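PDB 5I2A: diol-dehydratase from Roseburia inulinivorans, which probably dehydrates 1,2-propanediol by glycyl-radical chemistry, as a lyase that works without vitamin B12. Local coordinates for residues A[166-171]-A[434-439]. Sequence-based numbering, arbitrary orientation.
Sequences HVTVQY and NIIGCV. With EDO (1,2-ethanediol), chain C.
Thr168 and Asn434 reach for each other from opposite directions and meet in the one hydrogen bond that joins 166-171 to 434-439: Asn434 ND2 donates to Thr168 OG1 over 2.8 Å. The N-H...O angle of 154° is moderately bent, and the hydroxyl lies 19° out of the amide plane. A chi1 of 60° sets Asn434 CG between its own backbone N and carbonyl carbon; there ND2 spends one N-H on the threonine hydroxyl and the other, in a weak bond, on the carbonyl of Ile435, while OD1 packs 3.5 Å from Thr168 CG2. The hydroxyl donates to the backbone oxygen of Ser286 and accepts from the asparagine amide, so this buried group is used both ways. With an alanine at Asn434, that hydroxyl is likely to lose its amide donor, and a gap to open beside Thr168 CG2.

Ile436 packs both branches against residues 166-168, CG2 resting 3.6 Å from His166 CA. The side chains of Ile436 and Thr168 cross obliquely, with CD1 of Ile436 3.2 Å from OG1 of Thr168. Past this isoleucine, His166 NE2 donates in the ring plane to O2 of a bound 1,2-ethanediol at 2.8 Å. Ethanediol O1 is 3.4 Å from Gly437 CA, where a side chain would collide with it. The diol, probably from the crystallisation liquor, is also held by His283, Ser284, Glu440 and Asp452, and Cys438 SG approaches its C1 at 3.6 Å. Cys438 stands two residues before Glu440, consistent with the Cys-X-Glu motif of glycyl radical dehydratases, so this is probably the substrate pocket.

Strand 165-167 pairs in parallel with 283-285, whose Ser284 touches both His166 and Ile436; 434-436 pairs antiparallel with 440-442 and packs against strand 346-350. Gln170 holds the N-cap position of helix 171-190.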
loop_
_atom_site.group_PDB
_atom_site.type_symbol
_atom_site.label_atom_id
_atom_site.label_comp_id
_atom_site.label_asym_id
_atom_site.label_seq_id
_atom_site.Cartn_x
_atom_site.Cartn_y
_atom_site.Cartn_z
ATOM N N HIS A 166 -22.085 -4.036 3.183
ATOM C CA HIS A 166 -22.785 -4.656 2.050
ATOM C C HIS A 166 -22.289 -6.074 1.814
ATOM O O HIS A 166 -21.757 -6.408 0.761
ATOM C CB HIS A 166 -22.630 -3.788 0.789
ATOM C CG HIS A 166 -23.359 -2.491 0.896
ATOM N ND1 HIS A 166 -22.964 -1.489 1.764
ATOM C CD2 HIS A 166 -24.508 -2.059 0.325
ATOM C CE1 HIS A 166 -23.822 -0.490 1.696
ATOM N NE2 HIS A 166 -24.763 -0.804 0.819
ATOM N N VAL A 167 -22.457 -6.893 2.834
ATOM C CA VAL A 167 -21.924 -8.232 2.826
ATOM C C VAL A 167 -22.756 -9.130 3.738
ATOM O O VAL A 167 -23.314 -8.681 4.752
ATOM C CB VAL A 167 -20.439 -8.248 3.280
ATOM C CG1 VAL A 167 -20.308 -7.675 4.685
ATOM C CG2 VAL A 167 -19.856 -9.670 3.226
ATOM N N THR A 168 -22.860 -10.391 3.332
ATOM C CA THR A 168 -23.318 -11.467 4.188
ATOM C C THR A 168 -22.139 -12.381 4.479
ATOM O O THR A 168 -21.667 -13.135 3.632
ATOM C CB THR A 168 -24.433 -12.295 3.552
ATOM O OG1 THR A 168 -25.578 -11.474 3.367
ATOM C CG2 THR A 168 -24.774 -13.493 4.443
ATOM N N VAL A 169 -21.710 -12.315 5.715
ATOM C CA VAL A 169 -20.527 -12.972 6.184
ATOM C C VAL A 169 -20.892 -14.447 6.500
ATOM O O VAL A 169 -22.071 -14.824 6.441
ATOM C CB VAL A 169 -20.032 -12.171 7.409
ATOM C CG1 VAL A 169 -20.540 -12.737 8.746
ATOM C CG2 VAL A 169 -18.610 -11.810 7.329
ATOM N N GLN A 170 -19.907 -15.286 6.805
ATOM C CA GLN A 170 -20.180 -16.685 7.131
ATOM C C GLN A 170 -20.677 -16.859 8.577
ATOM O O GLN A 170 -19.945 -17.356 9.430
ATOM C CB GLN A 170 -18.924 -17.548 6.915
ATOM C CG GLN A 170 -18.503 -17.763 5.456
ATOM C CD GLN A 170 -17.072 -18.312 5.325
ATOM O OE1 GLN A 170 -16.543 -18.937 6.248
ATOM N NE2 GLN A 170 -16.441 -18.063 4.175
ATOM N N TYR A 171 -21.910 -16.446 8.856
ATOM C CA TYR A 171 -22.474 -16.659 10.189
ATOM C C TYR A 171 -22.423 -18.145 10.546
ATOM O O TYR A 171 -22.153 -18.507 11.685
ATOM C CB TYR A 171 -23.915 -16.159 10.271
ATOM C CG TYR A 171 -24.091 -14.687 9.969
ATOM C CD1 TYR A 171 -23.916 -13.733 10.951
ATOM C CD2 TYR A 171 -24.450 -14.267 8.701
ATOM C CE1 TYR A 171 -24.084 -12.384 10.674
ATOM C CE2 TYR A 171 -24.619 -12.927 8.406
ATOM C CZ TYR A 171 -24.441 -11.988 9.400
ATOM O OH TYR A 171 -24.619 -10.655 9.120
ATOM N N ASN A 434 -28.406 -14.917 -1.098
ATOM C CA ASN A 434 -29.378 -14.098 -0.393
ATOM C C ASN A 434 -29.281 -12.665 -0.896
ATOM O O ASN A 434 -28.537 -12.379 -1.839
ATOM C CB ASN A 434 -29.206 -14.190 1.126
ATOM C CG ASN A 434 -27.841 -13.743 1.604
ATOM O OD1 ASN A 434 -27.002 -14.561 1.961
ATOM N ND2 ASN A 434 -27.629 -12.433 1.658
ATOM N N ILE A 435 -30.055 -11.779 -0.293
ATOM C CA ILE A 435 -30.088 -10.390 -0.717
ATOM C C ILE A 435 -29.263 -9.529 0.252
ATOM O O ILE A 435 -29.239 -9.770 1.451
ATOM C CB ILE A 435 -31.540 -9.867 -0.819
ATOM C CG1 ILE A 435 -32.305 -10.605 -1.928
ATOM C CG2 ILE A 435 -31.582 -8.353 -1.076
ATOM C CD1 ILE A 435 -31.690 -10.472 -3.345
ATOM N N ILE A 436 -28.550 -8.560 -0.302
ATOM C CA ILE A 436 -27.801 -7.585 0.463
ATOM C C ILE A 436 -28.569 -6.281 0.467
ATOM O O ILE A 436 -29.005 -5.832 -0.592
ATOM C CB ILE A 436 -26.402 -7.327 -0.156
ATOM C CG1 ILE A 436 -25.572 -8.625 -0.214
ATOM C CG2 ILE A 436 -25.687 -6.173 0.570
ATOM C CD1 ILE A 436 -25.221 -9.225 1.140
ATOM N N GLY A 437 -28.707 -5.658 1.639
ATOM C CA GLY A 437 -29.257 -4.317 1.718
ATOM C C GLY A 437 -30.684 -4.188 1.195
ATOM O O GLY A 437 -31.623 -4.663 1.826
ATOM N N CYS A 438 -30.838 -3.542 0.044
ATOM C CA CYS A 438 -32.151 -3.324 -0.558
ATOM C C CYS A 438 -32.568 -4.469 -1.499
ATOM O O CYS A 438 -33.542 -5.159 -1.229
ATOM C CB CYS A 438 -32.177 -1.997 -1.320
ATOM S SG CYS A 438 -32.128 -0.517 -0.245
ATOM N N VAL A 439 -31.839 -4.664 -2.599
ATOM C CA VAL A 439 -32.234 -5.643 -3.613
ATOM C C VAL A 439 -31.043 -6.354 -4.275
ATOM O O VAL A 439 -31.189 -6.959 -5.339
ATOM C CB VAL A 439 -33.066 -4.992 -4.731
ATOM C CG1 VAL A 439 -34.384 -4.423 -4.204
ATOM C CG2 VAL A 439 -32.262 -3.931 -5.442
HETATM C C1 EDO C . -28.548 -0.675 -0.180
HETATM O O1 EDO C . -27.725 -1.803 0.108
HETATM C C2 EDO C . -28.261 0.389 0.885
HETATM O O2 EDO C . -26.935 0.939 0.755
#